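Local coordinates for protein putative lipase (Bacteroides thetaiotaomicron VPI-5482, PDB 3BZW) that probably hydrolyses ester bonds of lipids as a GDSL-like lipase/acylhydrolase of the SGNH hydrolase clan, perhaps acting on lysophospholipids, at residues Y143-K155 with Y198-I211. Sequence-based numbering, arbitrary orientation.
Sequences YRGRINIGITQLK and YVQAIKEAGNIWGI. With SO4 (sulfate ion), chain L.
Tyr-198 turns its ring edge onto Tyr-143 in a T-shaped stack, CD1 lying 3.5 Å above the centre of the Tyr-143 ring, with the planes at 65°. Tyr-143, its CG anti to the backbone N, carries its ring toward helix 198-210, under Tyr-198 CD1, and gives its hydroxyl to Tyr-198 O (OH to O 3.0 Å), while the Tyr-198 hydroxyl bonds Val-105 O. Ala-201 CB meets the edge of the Tyr-143 ring, and Ile-202 CD1 abuts its OH. Glu-204 OE1 reaches Arg-144 NH2 through a water; that guanidinium also grips a sulfate edge-on, NH2 to O2 at 2.7 Å. Ala-205 CB nestles between Ile-147 CG2 and Ile-151 CD1. Over one indole face of Trp-209 lies Ile-151 CB, offset toward the rim, with Ile-151 CG2 3.8 Å from Trp-209 CG; Trp-209 NE1 donates in the ring plane to Asn-148 OD1 (2.8 Å, 147° at the hydrogen). A leucine here would probably leave the buried Asn-148 OD1 without this donor and open a gap beside Ile-151. Lys-155, bent at its last torsion, brings NZ above the carbonyl plane of Gly-210 O (2.9 Å) and also bonds Gln-229 of a second subunit. Ile-211 CG2 closes on Ile-151 CD1. The helices cross at -38°, axes 10.5 Å apart, against the parallel sheet of the alpha/beta SGNH hydrolase fold: Ile-151, Ile-202 and, just beyond the second helix, Ile-211 rest on strand 162-166, while Leu-154 touches helix 74-85.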
# COMPACT_ATOMS: atom_id res chain seq x y z
N TYR A 143 -4.38 -9.83 -29.27
CA TYR A 143 -4.48 -8.38 -29.45
C TYR A 143 -3.11 -7.72 -29.47
O TYR A 143 -2.81 -6.91 -30.35
CB TYR A 143 -5.34 -7.79 -28.33
CG TYR A 143 -5.75 -6.35 -28.55
CD1 TYR A 143 -6.53 -5.98 -29.65
CD2 TYR A 143 -5.41 -5.37 -27.63
CE1 TYR A 143 -6.96 -4.67 -29.82
CE2 TYR A 143 -5.83 -4.05 -27.79
CZ TYR A 143 -6.61 -3.71 -28.89
OH TYR A 143 -7.06 -2.42 -29.02
N ARG A 144 -2.27 -8.06 -28.49
CA ARG A 144 -0.93 -7.49 -28.42
C ARG A 144 -0.14 -7.93 -29.65
O ARG A 144 0.66 -7.17 -30.19
CB ARG A 144 -0.23 -7.94 -27.14
CG ARG A 144 -0.69 -7.18 -25.90
CD ARG A 144 -0.24 -7.85 -24.61
NE ARG A 144 -0.49 -7.00 -23.45
CZ ARG A 144 -0.42 -7.42 -22.19
NH1 ARG A 144 -0.12 -8.68 -21.92
NH2 ARG A 144 -0.65 -6.58 -21.19
N GLY A 145 -0.38 -9.16 -30.09
CA GLY A 145 0.30 -9.67 -31.27
C GLY A 145 -0.11 -8.87 -32.50
O GLY A 145 0.72 -8.56 -33.35
N ARG A 146 -1.40 -8.54 -32.58
CA ARG A 146 -1.92 -7.78 -33.71
C ARG A 146 -1.35 -6.36 -33.73
O ARG A 146 -1.10 -5.79 -34.79
CB ARG A 146 -3.44 -7.72 -33.66
CG ARG A 146 -4.11 -9.07 -33.86
CD ARG A 146 -5.62 -8.96 -33.75
NE ARG A 146 -6.27 -10.23 -34.06
CZ ARG A 146 -7.58 -10.36 -34.25
NH1 ARG A 146 -8.38 -9.31 -34.16
NH2 ARG A 146 -8.09 -11.56 -34.53
N ILE A 147 -1.17 -5.78 -32.54
CA ILE A 147 -0.63 -4.44 -32.45
C ILE A 147 0.84 -4.47 -32.89
O ILE A 147 1.30 -3.57 -33.59
CB ILE A 147 -0.75 -3.88 -31.01
CG1 ILE A 147 -2.24 -3.64 -30.69
CG2 ILE A 147 0.02 -2.57 -30.89
CD1 ILE A 147 -2.51 -3.22 -29.25
N ASN A 148 1.57 -5.51 -32.48
CA ASN A 148 2.97 -5.64 -32.87
C ASN A 148 3.08 -5.71 -34.39
O ASN A 148 3.90 -5.01 -35.00
CB ASN A 148 3.60 -6.90 -32.26
CG ASN A 148 3.86 -6.76 -30.77
OD1 ASN A 148 3.97 -5.66 -30.24
ND2 ASN A 148 3.99 -7.90 -30.10
N ILE A 149 2.26 -6.55 -35.00
CA ILE A 149 2.25 -6.71 -36.45
C ILE A 149 1.82 -5.41 -37.14
O ILE A 149 2.43 -4.98 -38.12
CB ILE A 149 1.28 -7.84 -36.89
CG1 ILE A 149 1.80 -9.20 -36.42
CG2 ILE A 149 1.10 -7.81 -38.41
CD1 ILE A 149 0.81 -10.34 -36.60
N GLY A 150 0.76 -4.80 -36.61
CA GLY A 150 0.24 -3.57 -37.19
C GLY A 150 1.18 -2.38 -37.16
O GLY A 150 1.36 -1.70 -38.18
N ILE A 151 1.78 -2.10 -36.01
CA ILE A 151 2.69 -0.98 -35.91
C ILE A 151 3.95 -1.24 -36.73
O ILE A 151 4.53 -0.32 -37.32
CB ILE A 151 3.05 -0.67 -34.44
CG1 ILE A 151 1.78 -0.22 -33.70
CG2 ILE A 151 4.10 0.43 -34.36
CD1 ILE A 151 1.99 0.14 -32.24
N THR A 152 4.38 -2.50 -36.80
CA THR A 152 5.55 -2.85 -37.59
C THR A 152 5.31 -2.49 -39.05
O THR A 152 6.14 -1.82 -39.68
CB THR A 152 5.85 -4.36 -37.49
OG1 THR A 152 6.37 -4.66 -36.18
CG2 THR A 152 6.87 -4.79 -38.55
N GLN A 153 4.18 -2.92 -39.59
CA GLN A 153 3.82 -2.65 -40.98
C GLN A 153 3.62 -1.16 -41.23
O GLN A 153 3.99 -0.65 -42.28
CB GLN A 153 2.57 -3.44 -41.36
CG GLN A 153 2.78 -4.95 -41.32
CD GLN A 153 3.90 -5.39 -42.26
OE1 GLN A 153 4.63 -6.34 -41.97
NE2 GLN A 153 4.01 -4.72 -43.40
N LEU A 154 3.02 -0.46 -40.27
CA LEU A 154 2.81 0.97 -40.43
C LEU A 154 4.15 1.69 -40.56
O LEU A 154 4.32 2.56 -41.41
CB LEU A 154 2.03 1.54 -39.24
CG LEU A 154 0.51 1.29 -39.26
CD1 LEU A 154 -0.09 1.56 -37.88
CD2 LEU A 154 -0.13 2.17 -40.32
N LYS A 155 5.11 1.32 -39.71
CA LYS A 155 6.42 1.95 -39.73
C LYS A 155 7.24 1.52 -40.94
O LYS A 155 8.04 2.29 -41.46
CB LYS A 155 7.18 1.64 -38.43
CG LYS A 155 6.66 2.43 -37.22
CD LYS A 155 7.44 2.08 -35.95
CE LYS A 155 6.98 2.92 -34.77
NZ LYS A 155 7.40 4.36 -34.89
N TYR A 198 -8.21 -3.49 -23.76
CA TYR A 198 -7.99 -3.14 -25.16
C TYR A 198 -7.63 -1.67 -25.32
O TYR A 198 -6.98 -1.29 -26.29
CB TYR A 198 -9.24 -3.50 -25.97
CG TYR A 198 -9.55 -4.98 -25.87
CD1 TYR A 198 -9.04 -5.88 -26.81
CD2 TYR A 198 -10.26 -5.49 -24.78
CE1 TYR A 198 -9.23 -7.26 -26.66
CE2 TYR A 198 -10.45 -6.86 -24.62
CZ TYR A 198 -9.93 -7.74 -25.56
OH TYR A 198 -10.09 -9.10 -25.37
N VAL A 199 -8.03 -0.85 -24.36
CA VAL A 199 -7.70 0.57 -24.37
C VAL A 199 -6.26 0.73 -23.88
O VAL A 199 -5.44 1.40 -24.51
CB VAL A 199 -8.65 1.35 -23.43
CG1 VAL A 199 -8.17 2.78 -23.26
CG2 VAL A 199 -10.07 1.33 -23.99
N GLN A 200 -5.95 0.08 -22.77
CA GLN A 200 -4.62 0.16 -22.18
C GLN A 200 -3.49 -0.38 -23.05
O GLN A 200 -2.39 0.18 -23.06
CB GLN A 200 -4.61 -0.53 -20.81
CG GLN A 200 -5.50 0.16 -19.77
CD GLN A 200 -5.18 1.64 -19.59
OE1 GLN A 200 -4.02 2.03 -19.44
NE2 GLN A 200 -6.22 2.48 -19.61
N ALA A 201 -3.74 -1.45 -23.79
CA ALA A 201 -2.72 -2.04 -24.65
C ALA A 201 -2.26 -1.01 -25.70
O ALA A 201 -1.08 -0.95 -26.04
CB ALA A 201 -3.25 -3.29 -25.35
N ILE A 202 -3.20 -0.23 -26.21
CA ILE A 202 -2.85 0.78 -27.19
C ILE A 202 -2.00 1.86 -26.52
O ILE A 202 -0.96 2.27 -27.06
CB ILE A 202 -4.11 1.40 -27.82
CG1 ILE A 202 -4.84 0.34 -28.67
CG2 ILE A 202 -3.73 2.59 -28.70
CD1 ILE A 202 -6.19 0.79 -29.19
N LYS A 203 -2.41 2.31 -25.34
CA LYS A 203 -1.64 3.33 -24.63
C LYS A 203 -0.21 2.86 -24.37
O LYS A 203 0.74 3.62 -24.53
CB LYS A 203 -2.32 3.68 -23.30
CG LYS A 203 -3.71 4.27 -23.46
CD LYS A 203 -4.30 4.72 -22.13
CE LYS A 203 -3.55 5.91 -21.56
NZ LYS A 203 -4.23 6.48 -20.37
N GLU A 204 -0.08 1.60 -23.96
CA GLU A 204 1.23 1.02 -23.68
C GLU A 204 2.11 0.91 -24.92
O GLU A 204 3.34 0.99 -24.83
CB GLU A 204 1.06 -0.36 -23.06
CG GLU A 204 0.59 -0.32 -21.62
CD GLU A 204 -0.12 -1.59 -21.19
OE1 GLU A 204 0.25 -2.67 -21.70
OE2 GLU A 204 -1.03 -1.51 -20.35
N ALA A 205 1.49 0.73 -26.07
CA ALA A 205 2.23 0.60 -27.32
C ALA A 205 3.05 1.86 -27.63
O ALA A 205 4.05 1.80 -28.34
CB ALA A 205 1.28 0.29 -28.48
N GLY A 206 2.62 3.00 -27.09
CA GLY A 206 3.33 4.24 -27.32
C GLY A 206 4.82 4.12 -27.00
O GLY A 206 5.66 4.47 -27.83
N ASN A 207 5.14 3.64 -25.80
CA ASN A 207 6.53 3.48 -25.39
C ASN A 207 7.14 2.20 -25.94
O ASN A 207 8.32 2.17 -26.30
CB ASN A 207 6.65 3.47 -23.86
CG ASN A 207 6.48 4.84 -23.25
OD1 ASN A 207 5.72 5.02 -22.30
ND2 ASN A 207 7.20 5.82 -23.79
N ILE A 208 6.35 1.14 -26.00
CA ILE A 208 6.85 -0.13 -26.51
C ILE A 208 7.34 -0.00 -27.95
O ILE A 208 8.41 -0.53 -28.30
CB ILE A 208 5.77 -1.23 -26.47
CG1 ILE A 208 5.41 -1.54 -25.01
CG2 ILE A 208 6.26 -2.48 -27.19
CD1 ILE A 208 4.23 -2.48 -24.85
N TRP A 209 6.59 0.71 -28.79
CA TRP A 209 6.96 0.87 -30.19
C TRP A 209 7.48 2.24 -30.62
O TRP A 209 8.02 2.38 -31.73
CB TRP A 209 5.79 0.47 -31.09
CG TRP A 209 5.58 -1.00 -31.14
CD1 TRP A 209 4.70 -1.74 -30.40
CD2 TRP A 209 6.33 -1.94 -31.93
NE1 TRP A 209 4.86 -3.08 -30.67
CE2 TRP A 209 5.85 -3.23 -31.61
CE3 TRP A 209 7.36 -1.81 -32.87
CZ2 TRP A 209 6.37 -4.38 -32.20
CZ3 TRP A 209 7.87 -2.95 -33.46
CH2 TRP A 209 7.38 -4.23 -33.12
N GLY A 210 7.35 3.24 -29.76
CA GLY A 210 7.81 4.57 -30.12
C GLY A 210 6.83 5.21 -31.08
O GLY A 210 7.14 5.46 -32.24
N ILE A 211 5.62 5.48 -30.60
CA ILE A 211 4.61 6.07 -31.45
C ILE A 211 3.66 6.89 -30.58
O ILE A 211 3.33 6.49 -29.47
CB ILE A 211 3.83 4.96 -32.21
CG1 ILE A 211 2.93 5.57 -33.28
CG2 ILE A 211 3.00 4.12 -31.23
CD1 ILE A 211 2.34 4.54 -34.24
S SO4 L . 0.21 -8.21 -18.12
O1 SO4 L . -0.38 -8.28 -16.76
O2 SO4 L . 0.08 -6.83 -18.63
O3 SO4 L . 1.64 -8.57 -18.06
O4 SO4 L . -0.49 -9.15 -19.02
O HOH W 1 -1.33 -4.40 -22.51